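Local coordinates for conserved hypothetical protein (Bacteroides thetaiotaomicron, PDB 2FB6) that is of unknown function but folds as a three-layer alpha/beta/alpha domain on a five-stranded parallel sheet, an architecture consistent with DsrE-like proteins, at residues 17-22 / 51-56; 28-33 / 40-45; 62-67 / 93-98. One frame throughout, in Å; residues are numbered along the deposited sequence. Where two conformers were deposited one is given.

Interaction 1 of 3, residues 17-22 / 51-56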
loop_
_atom_site.group_PDB
_atom_site.type_symbol
_atom_site.label_atom_id
_atom_site.label_comp_id
_atom_site.label_asym_id
_atom_site.label_seq_id
_atom_site.Cartn_x
_atom_site.Cartn_y
_atom_site.Cartn_z
ATOM N N ASP A 17 0.342 -8.683 8.883
ATOM C CA ASP A 17 -0.717 -9.570 8.426
ATOM C C ASP A 17 -1.818 -9.722 9.477
ATOM O O ASP A 17 -2.626 -10.642 9.387
ATOM C CB ASP A 17 -0.169 -10.934 7.971
ATOM C CG ASP A 17 0.532 -11.699 9.080
ATOM O OD1 ASP A 17 0.530 -11.256 10.251
ATOM O OD2 ASP A 17 1.062 -12.792 8.761
ATOM N N ASN A 18 -1.868 -8.789 10.431
ATOM C CA ASN A 18 -2.943 -8.786 11.418
ATOM C C ASN A 18 -4.216 -8.263 10.766
ATOM O O ASN A 18 -4.311 -7.076 10.442
ATOM C CB ASN A 18 -2.589 -7.930 12.626
ATOM C CG ASN A 18 -3.632 -8.026 13.707
ATOM O OD1 ASN A 18 -4.740 -7.529 13.559
ATOM N ND2 ASN A 18 -3.294 -8.696 14.789
ATOM N N LYS A 19 -5.194 -9.138 10.551
ATOM C CA LYS A 19 -6.424 -8.737 9.857
ATOM C C LYS A 19 -7.206 -7.653 10.597
ATOM O O LYS A 19 -7.749 -6.752 9.965
ATOM C CB LYS A 19 -7.302 -9.955 9.539
ATOM C CG LYS A 19 -6.662 -10.841 8.474
ATOM C CD LYS A 19 -7.500 -12.073 8.134
ATOM C CE LYS A 19 -8.771 -11.704 7.387
ATOM N NZ LYS A 19 -9.553 -12.920 6.972
ATOM N N ASP A 20 -7.240 -7.707 11.932
ATOM C CA ASP A 20 -7.962 -6.677 12.689
ATOM C C ASP A 20 -7.399 -5.301 12.390
ATOM O O ASP A 20 -8.149 -4.345 12.172
ATOM C CB ASP A 20 -7.942 -6.957 14.203
ATOM C CG ASP A 20 -9.009 -7.945 14.644
ATOM O OD1 ASP A 20 -9.983 -8.177 13.910
ATOM O OD2 ASP A 20 -8.865 -8.493 15.757
ATOM N N THR A 21 -6.073 -5.200 12.350
ATOM C CA THR A 21 -5.445 -3.918 12.048
ATOM C C THR A 21 -5.603 -3.527 10.570
ATOM O O THR A 21 -5.851 -2.361 10.258
ATOM C CB THR A 21 -3.998 -3.909 12.518
ATOM O OG1 THR A 21 -4.014 -3.971 13.952
ATOM C CG2 THR A 21 -3.243 -2.660 12.039
ATOM N N VAL A 22 -5.493 -4.504 9.673
ATOM C CA VAL A 22 -5.683 -4.217 8.245
ATOM C C VAL A 22 -7.060 -3.637 7.969
ATOM O O VAL A 22 -7.167 -2.619 7.297
ATOM C CB VAL A 22 -5.434 -5.478 7.372
ATOM C CG1 VAL A 22 -5.932 -5.277 5.918
ATOM C CG2 VAL A 22 -3.954 -5.829 7.385
ATOM N N VAL A 51 2.298 -9.298 2.164
ATOM C CA VAL A 51 2.263 -9.733 0.777
ATOM C C VAL A 51 1.594 -11.107 0.667
ATOM O O VAL A 51 0.758 -11.330 -0.215
ATOM C CB VAL A 51 3.679 -9.747 0.158
ATOM C CG1 VAL A 51 3.662 -10.421 -1.216
ATOM C CG2 VAL A 51 4.199 -8.325 0.001
ATOM N N LYS A 52 1.927 -11.990 1.604
ATOM C CA LYS A 52 1.298 -13.316 1.674
ATOM C C LYS A 52 -0.184 -13.187 2.007
ATOM O O LYS A 52 -1.015 -13.889 1.430
ATOM C CB LYS A 52 1.986 -14.209 2.709
ATOM C CG LYS A 52 3.304 -14.779 2.250
ATOM C CD LYS A 52 3.822 -15.813 3.241
ATOM C CE LYS A 52 5.269 -16.165 2.956
ATOM N NZ LYS A 52 5.843 -17.046 4.016
ATOM N N LEU A 53 -0.526 -12.280 2.924
ATOM C CA LEU A 53 -1.927 -12.076 3.281
ATOM C C LEU A 53 -2.769 -11.644 2.074
ATOM O O LEU A 53 -3.837 -12.195 1.805
ATOM C CB LEU A 53 -2.061 -11.061 4.421
ATOM C CG LEU A 53 -3.500 -10.708 4.793
ATOM C CD1 LEU A 53 -4.195 -11.923 5.431
ATOM C CD2 LEU A 53 -3.498 -9.485 5.710
ATOM N N VAL A 54 -2.302 -10.627 1.362
ATOM C CA VAL A 54 -3.042 -10.120 0.210
ATOM C C VAL A 54 -3.183 -11.202 -0.855
ATOM O O VAL A 54 -4.248 -11.334 -1.470
ATOM C CB VAL A 54 -2.377 -8.852 -0.364
ATOM C CG1 VAL A 54 -3.018 -8.457 -1.662
ATOM C CG2 VAL A 54 -2.502 -7.699 0.646
ATOM N N ALA A 55 -2.123 -11.988 -1.065
ATOM C CA ALA A 55 -2.149 -13.006 -2.107
ATOM C C ALA A 55 -3.170 -14.093 -1.834
ATOM O O ALA A 55 -3.718 -14.672 -2.768
ATOM C CB ALA A 55 -0.767 -13.623 -2.264
ATOM N N ASN A 56 -3.397 -14.365 -0.550
ATOM C CA ASN A 56 -4.147 -15.537 -0.139
ATOM C C ASN A 56 -5.550 -15.280 0.412
ATOM O O ASN A 56 -6.351 -16.211 0.487
ATOM C CB ASN A 56 -3.330 -16.333 0.877
ATOM C CG ASN A 56 -2.154 -17.068 0.239
ATOM O OD1 ASN A 56 -0.995 -16.699 0.434
ATOM N ND2 ASN A 56 -2.456 -18.120 -0.533
#
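Leu53, on the last turns of helix 49-56, leans against Asp17, Lys19 and Val22, where the loop after strand 9-14 turns into helix 19-36 of this alpha/beta/alpha fold. The backbones come nearest at Asp17 and Leu53, whose CA atoms lie 5.8 Å apart, and Leu53 supplies more than half of the 161 Å² buried between the segments.

The tight part gathers around one methyl. Leu53 CD2 is 3.9 Å from Asp17 CA, and it also lies 4.0 Å from Val22 CG2, on the buried side, where the Val22 and Leu53 side chains run alongside in opposite senses and Trp14 of strand 9-14 packs on Val22. The first torsion of Leu53 sets CG opposite the backbone N (chi1 176°), which carries both methyls out from the helix toward the loop.

The solvent side is looser. Asp17 CB meets Leu53 CB at 4.0 Å, but the carboxylate beyond it turns away from helix 49-56 into exposed surroundings. Lys19 takes part through its aliphatic stem, CG lying 4.1 Å from Leu53 CD1 as the stem passes Leu53 at a slant; the stem then bends at chi3, and its ammonium group, NZ, forms a salt bridge with Asp57, just past the end of helix 49-56.

Asn18 is the N-cap of helix 19-36: its OD1 accepts from Thr21 N at 2.9 Å, with an N-H...O angle of 158° and the donor tilted 21° from the carbonyl plane.

Interaction 2 of 3, residues 28-33 / 40-45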
loop_
_atom_site.group_PDB
_atom_site.type_symbol
_atom_site.label_atom_id
_atom_site.label_comp_id
_atom_site.label_asym_id
_atom_site.label_seq_id
_atom_site.Cartn_x
_atom_site.Cartn_y
_atom_site.Cartn_z
HETATM N N MSE A 28 -9.561 1.319 6.551
HETATM C CA MSE A 28 -10.572 2.307 6.883
HETATM C C MSE A 28 -10.021 3.733 6.829
HETATM O O MSE A 28 -10.656 4.645 6.259
HETATM C CB MSE A 28 -11.177 2.033 8.244
HETATM C CG MSE A 28 -12.353 2.907 8.500
HETATM SE SE MSE A 28 -13.085 2.452 10.185
HETATM C CE MSE A 28 -11.836 3.441 11.358
ATOM N N TYR A 29 -8.827 3.946 7.375
ATOM C CA TYR A 29 -8.278 5.299 7.346
ATOM C C TYR A 29 -7.881 5.697 5.920
ATOM O O TYR A 29 -8.138 6.825 5.495
ATOM C CB TYR A 29 -7.100 5.422 8.299
ATOM C CG TYR A 29 -6.512 6.817 8.302
ATOM C CD1 TYR A 29 -7.267 7.923 8.723
ATOM C CD2 TYR A 29 -5.189 7.038 7.897
ATOM C CE1 TYR A 29 -6.719 9.216 8.732
ATOM C CE2 TYR A 29 -4.648 8.317 7.903
ATOM C CZ TYR A 29 -5.406 9.395 8.312
ATOM O OH TYR A 29 -4.828 10.652 8.284
ATOM N N ALA A 30 -7.288 4.772 5.175
ATOM C CA ALA A 30 -6.834 5.104 3.833
ATOM C C ALA A 30 -8.026 5.436 2.926
ATOM O O ALA A 30 -8.034 6.469 2.208
ATOM C CB ALA A 30 -6.002 3.971 3.256
ATOM N N LEU A 31 -9.057 4.594 2.983
ATOM C CA LEU A 31 -10.238 4.802 2.130
ATOM C C LEU A 31 -10.956 6.098 2.455
ATOM O O LEU A 31 -11.313 6.878 1.552
ATOM C CB LEU A 31 -11.210 3.622 2.229
ATOM C CG LEU A 31 -10.841 2.432 1.365
ATOM C CD1 LEU A 31 -11.560 1.190 1.854
ATOM C CD2 LEU A 31 -11.204 2.760 -0.097
ATOM N N ASN A 32 -11.182 6.339 3.744
ATOM C CA ASN A 32 -11.888 7.556 4.139
ATOM C C ASN A 32 -11.064 8.792 3.825
ATOM O O ASN A 32 -11.600 9.803 3.347
ATOM C CB ASN A 32 -12.274 7.505 5.614
ATOM C CG ASN A 32 -13.566 6.749 5.832
ATOM O OD1 ASN A 32 -14.636 7.347 5.843
ATOM N ND2 ASN A 32 -13.480 5.420 5.973
ATOM N N SER A 33 -9.758 8.712 4.081
ATOM C CA SER A 33 -8.860 9.822 3.764
ATOM C C SER A 33 -8.932 10.198 2.297
ATOM O O SER A 33 -8.982 11.398 1.963
ATOM C CB SER A 33 -7.406 9.491 4.109
ATOM O OG SER A 33 -7.206 9.463 5.499
ATOM N N LYS A 40 -4.646 14.203 -0.431
ATOM C CA LYS A 40 -4.860 14.202 -1.878
ATOM C C LYS A 40 -4.237 12.971 -2.534
ATOM O O LYS A 40 -4.746 12.470 -3.535
ATOM C CB LYS A 40 -4.337 15.492 -2.507
ATOM C CG LYS A 40 -5.094 16.713 -2.035
ATOM C CD LYS A 40 -4.589 17.985 -2.727
ATOM C CE LYS A 40 -5.261 19.228 -2.144
ATOM N NZ LYS A 40 -6.725 19.169 -2.352
ATOM N N HIS A 41 -3.145 12.484 -1.947
ATOM C CA HIS A 41 -2.410 11.331 -2.498
ATOM C C HIS A 41 -2.150 10.359 -1.383
ATOM O O HIS A 41 -1.696 10.769 -0.330
ATOM C CB HIS A 41 -1.068 11.794 -3.091
ATOM C CG HIS A 41 -1.228 12.887 -4.099
ATOM N ND1 HIS A 41 -1.010 14.213 -3.801
ATOM C CD2 HIS A 41 -1.643 12.853 -5.386
ATOM C CE1 HIS A 41 -1.270 14.952 -4.868
ATOM N NE2 HIS A 41 -1.653 14.150 -5.842
ATOM N N ILE A 42 -2.423 9.077 -1.633
ATOM C CA ILE A 42 -2.097 8.034 -0.661
ATOM C C ILE A 42 -1.461 6.881 -1.411
ATOM O O ILE A 42 -2.024 6.369 -2.388
ATOM C CB ILE A 42 -3.328 7.505 0.101
ATOM C CG1 ILE A 42 -4.082 8.656 0.810
ATOM C CG2 ILE A 42 -2.901 6.398 1.081
ATOM C CD1 ILE A 42 -5.295 8.218 1.580
ATOM N N ASN A 43 -0.256 6.529 -0.982
ATOM C CA ASN A 43 0.474 5.401 -1.538
ATOM C C ASN A 43 0.666 4.331 -0.469
ATOM O O ASN A 43 1.092 4.646 0.645
ATOM C CB ASN A 43 1.852 5.860 -2.031
ATOM C CG ASN A 43 2.670 4.722 -2.623
ATOM O OD1 ASN A 43 3.786 4.437 -2.171
ATOM N ND2 ASN A 43 2.124 4.071 -3.641
ATOM N N ILE A 44 0.373 3.081 -0.818
ATOM C CA ILE A 44 0.535 1.977 0.122
ATOM C C ILE A 44 1.583 1.031 -0.431
ATOM O O ILE A 44 1.511 0.648 -1.593
ATOM C CB ILE A 44 -0.802 1.225 0.364
ATOM C CG1 ILE A 44 -1.864 2.198 0.943
ATOM C CG2 ILE A 44 -0.552 0.008 1.301
ATOM C CD1 ILE A 44 -3.211 1.596 1.176
ATOM N N ILE A 45 2.559 0.690 0.406
ATOM C CA ILE A 45 3.637 -0.230 0.031
ATOM C C ILE A 45 3.387 -1.565 0.735
ATOM O O ILE A 45 3.358 -1.625 1.957
ATOM C CB ILE A 45 5.017 0.302 0.471
ATOM C CG1 ILE A 45 5.277 1.717 -0.072
ATOM C CG2 ILE A 45 6.107 -0.692 0.050
ATOM C CD1 ILE A 45 6.427 2.402 0.656
#
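Ile42 of strand 41-46 reaches across to helix 19-36 and meets Ala30 and Ser33 there, a contact within the beta-alpha-beta unit made by strand 9-14, helix 19-36 and strand 41-46. Helix 28-33 and strand 41-45 run nearly antiparallel, at 152°, and their axes approach to 9.4 Å.

The Ile42 side chain can be traced outward. CB points at the helix but stops short, 5.3 Å from Ala30 O. Of its two branches, CG2 faces Ala30 CB at a loose 4.5 Å. CG1 has no helix atom within 4.5 Å and serves as the link to the tip: chi1 of -56° places it beside the backbone N, and an extended chi2 (-180°) sends CD1 onward to the helix. CD1 then makes the close contacts, 3.5 Å from Ser33 CB and 3.3 Å from Ala30 O, so the methyl sits against both a side chain and a backbone carbonyl one turn apart.

Two residues along the strand, Ile44 adds a lighter touch, its CD1 lying 4.2 Å from Ala30 CB. The polar end of Ser33 is occupied within the helix: OG donates from above the carbonyl plane, at 2.8 Å, to Tyr29 O, the oxygen that also accepts from Ser33 N. The bond to Tyr29 O gives this buried hydroxyl a partner within the helix; OG also lies over one face of the Tyr29 ring, toward its rim.

All four touching residues are buried. Trp38 and Trp39 of the connecting loop touch Ser33, Met67 of helix 58-70 packs against Leu31 and Ile44, and strand 41-46 lies between strands 9-14 and 73-77 in the parallel sheet.

Interaction 3 of 3, residues 62-67 / 93-98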
loop_
_atom_site.group_PDB
_atom_site.type_symbol
_atom_site.label_atom_id
_atom_site.label_comp_id
_atom_site.label_asym_id
_atom_site.label_seq_id
_atom_site.Cartn_x
_atom_site.Cartn_y
_atom_site.Cartn_z
ATOM N N THR A 62 -10.787 -7.918 -1.604
ATOM C CA THR A 62 -11.910 -7.009 -1.795
ATOM C C THR A 62 -11.565 -5.594 -1.348
ATOM O O THR A 62 -11.892 -4.639 -2.056
ATOM C CB THR A 62 -13.149 -7.558 -1.067
ATOM O OG1 THR A 62 -13.381 -8.874 -1.565
ATOM C CG2 THR A 62 -14.407 -6.685 -1.308
ATOM N N GLU A 63 -10.898 -5.453 -0.198
ATOM C CA GLU A 63 -10.459 -4.124 0.258
ATOM C C GLU A 63 -9.451 -3.504 -0.702
ATOM O O GLU A 63 -9.517 -2.314 -0.986
ATOM C CB GLU A 63 -9.804 -4.175 1.643
ATOM C CG GLU A 63 -10.723 -4.394 2.798
ATOM C CD GLU A 63 -11.807 -3.338 2.931
ATOM O OE1 GLU A 63 -11.532 -2.127 2.780
ATOM O OE2 GLU A 63 -12.951 -3.736 3.210
ATOM N N ILE A 64 -8.512 -4.312 -1.191
ATOM C CA ILE A 64 -7.503 -3.840 -2.146
ATOM C C ILE A 64 -8.187 -3.216 -3.359
ATOM O O ILE A 64 -7.809 -2.132 -3.807
ATOM C CB ILE A 64 -6.601 -5.011 -2.623
ATOM C CG1 ILE A 64 -5.692 -5.514 -1.487
ATOM C CG2 ILE A 64 -5.785 -4.643 -3.896
ATOM C CD1 ILE A 64 -4.622 -4.516 -1.025
ATOM N N LEU A 65 -9.194 -3.919 -3.885
ATOM C CA LEU A 65 -9.903 -3.444 -5.067
ATOM C C LEU A 65 -10.637 -2.129 -4.806
ATOM O O LEU A 65 -10.606 -1.220 -5.648
ATOM C CB LEU A 65 -10.845 -4.524 -5.606
ATOM C CG LEU A 65 -10.137 -5.825 -6.017
ATOM C CD1 LEU A 65 -11.170 -6.876 -6.429
ATOM C CD2 LEU A 65 -9.082 -5.625 -7.116
ATOM N N GLU A 66 -11.264 -2.009 -3.635
ATOM C CA GLU A 66 -11.948 -0.761 -3.282
ATOM C C GLU A 66 -10.943 0.368 -3.147
ATOM O O GLU A 66 -11.202 1.492 -3.596
ATOM C CB GLU A 66 -12.779 -0.886 -1.997
ATOM C CG GLU A 66 -13.707 0.328 -1.757
ATOM C CD GLU A 66 -14.449 0.286 -0.429
ATOM O OE1 GLU A 66 -14.435 -0.772 0.229
ATOM O OE2 GLU A 66 -15.041 1.322 -0.027
HETATM N N MSE A 67 -9.797 0.081 -2.532
HETATM C CA MSE A 67 -8.788 1.126 -2.383
HETATM C C MSE A 67 -8.286 1.581 -3.748
HETATM O O MSE A 67 -8.192 2.782 -4.007
HETATM C CB MSE A 67 -7.648 0.662 -1.470
HETATM C CG MSE A 67 -8.078 0.655 -0.013
HETATM SE SE MSE A 67 -6.625 0.350 1.217
HETATM C CE MSE A 67 -6.524 -1.247 0.804
ATOM N N LEU A 93 -4.376 -8.220 -9.326
ATOM C CA LEU A 93 -5.247 -7.391 -8.480
ATOM C C LEU A 93 -5.151 -5.920 -8.847
ATOM O O LEU A 93 -5.929 -5.100 -8.351
ATOM C CB LEU A 93 -4.906 -7.551 -6.992
ATOM C CG LEU A 93 -5.179 -8.917 -6.374
ATOM C CD1 LEU A 93 -4.524 -9.009 -5.020
ATOM C CD2 LEU A 93 -6.700 -9.171 -6.284
ATOM N N GLY A 94 -4.187 -5.578 -9.699
ATOM C CA GLY A 94 -3.982 -4.197 -10.089
ATOM C C GLY A 94 -2.931 -3.466 -9.270
ATOM O O GLY A 94 -2.786 -2.239 -9.366
ATOM N N ILE A 95 -2.190 -4.227 -8.464
ATOM C CA ILE A 95 -1.079 -3.698 -7.666
ATOM C C ILE A 95 0.180 -3.635 -8.536
ATOM O O ILE A 95 0.450 -4.560 -9.325
ATOM C CB ILE A 95 -0.862 -4.588 -6.416
ATOM C CG1 ILE A 95 -2.078 -4.511 -5.488
ATOM C CG2 ILE A 95 0.400 -4.208 -5.665
ATOM C CD1 ILE A 95 -2.160 -5.669 -4.492
ATOM N N THR A 96 0.940 -2.550 -8.382
ATOM C CA THR A 96 2.208 -2.388 -9.099
ATOM C C THR A 96 3.270 -3.222 -8.408
ATOM O O THR A 96 3.526 -3.050 -7.225
ATOM C CB THR A 96 2.662 -0.907 -9.140
ATOM O OG1 THR A 96 1.692 -0.148 -9.866
ATOM C CG2 THR A 96 4.050 -0.767 -9.816
ATOM N N VAL A 97 3.905 -4.119 -9.147
ATOM C CA VAL A 97 4.973 -4.911 -8.574
ATOM C C VAL A 97 6.289 -4.387 -9.125
ATOM O O VAL A 97 6.476 -4.328 -10.343
ATOM C CB VAL A 97 4.796 -6.412 -8.918
ATOM C CG1 VAL A 97 5.990 -7.241 -8.489
ATOM C CG2 VAL A 97 3.521 -6.952 -8.286
ATOM N N ARG A 98 7.180 -3.961 -8.226
ATOM C CA ARG A 98 8.477 -3.456 -8.645
ATOM C C ARG A 98 9.496 -3.602 -7.529
ATOM O O ARG A 98 9.138 -3.814 -6.365
ATOM C CB ARG A 98 8.368 -2.002 -9.104
ATOM C CG ARG A 98 8.093 -1.013 -8.029
ATOM C CD ARG A 98 8.298 0.375 -8.632
ATOM N NE ARG A 98 7.836 1.403 -7.733
ATOM C CZ ARG A 98 8.157 2.690 -7.834
ATOM N NH1 ARG A 98 8.979 3.127 -8.788
ATOM N NH2 ARG A 98 7.676 3.538 -6.949
#
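A Schellman motif ends helix 87-92, and the residues on both sides of its glycine, Leu93 and Ile95, pack against Ile64 and Leu65 of helix 58-70. Gly94 takes a positive phi of 95°, a backbone conformation in which a beta carbon would collide with the carbonyl oxygen of Leu93; the turn it makes redirects the chain toward strand 96-98.

One methyl makes both of the Ile64 contacts. Ile64 CG2 lies 3.8 Å from Ile95 CD1 and 4.0 Å from Ile95 CG1, so it rests against the outer end of that chain, and the two isoleucines cross at about a right angle. The same methyl is 4.3 Å from Leu93 CB. It is brought there by an Ile64 chi1 of -69°, which sets CG2 opposite the backbone N and pushes it out from the helix.

In the alpha/beta/alpha fold, helix 58-70 packs on one face of the parallel sheet, against strands 41-46 and 73-77, and reaches the turn leading into the outermost strand 96-98. Ile74 of strand 73-77 touches both Ile64 and Ile95, while Ile90 of helix 87-92 also packs on Ile95.

Toward solvent the contact is thinner and less certain, because Leu65 was modelled in two conformers. In one of them Leu65 CD2 lies 3.4 Å from Leu93 O and 4.4 Å from Leu93 CD2, so this approach stays doubtful.

In the fold
Interactions 1 and 2 sit at different places on helix 19-36, their centres 16 Å apart and their nearest atoms about 5 Å apart without touching; along the chain, interaction 2 is nested within the loop that interaction 1 closes. Interaction 3 follows both in sequence and touches each of them. Val54 CG1, from the helix of interaction 1, lies 3.7 Å from Leu93 CD1, across centres 13 Å apart. Toward interaction 2, whose centre is 12 Å away, Leu31 CG meets Met67 CG at 3.6 Å. Helix 58-70 touches both neighbours: Ile64 CG1 lies 4.0 Å from Val54 CG1, and Met67 also packs on Ile44. No ligand or active site is established, so none can be related to them.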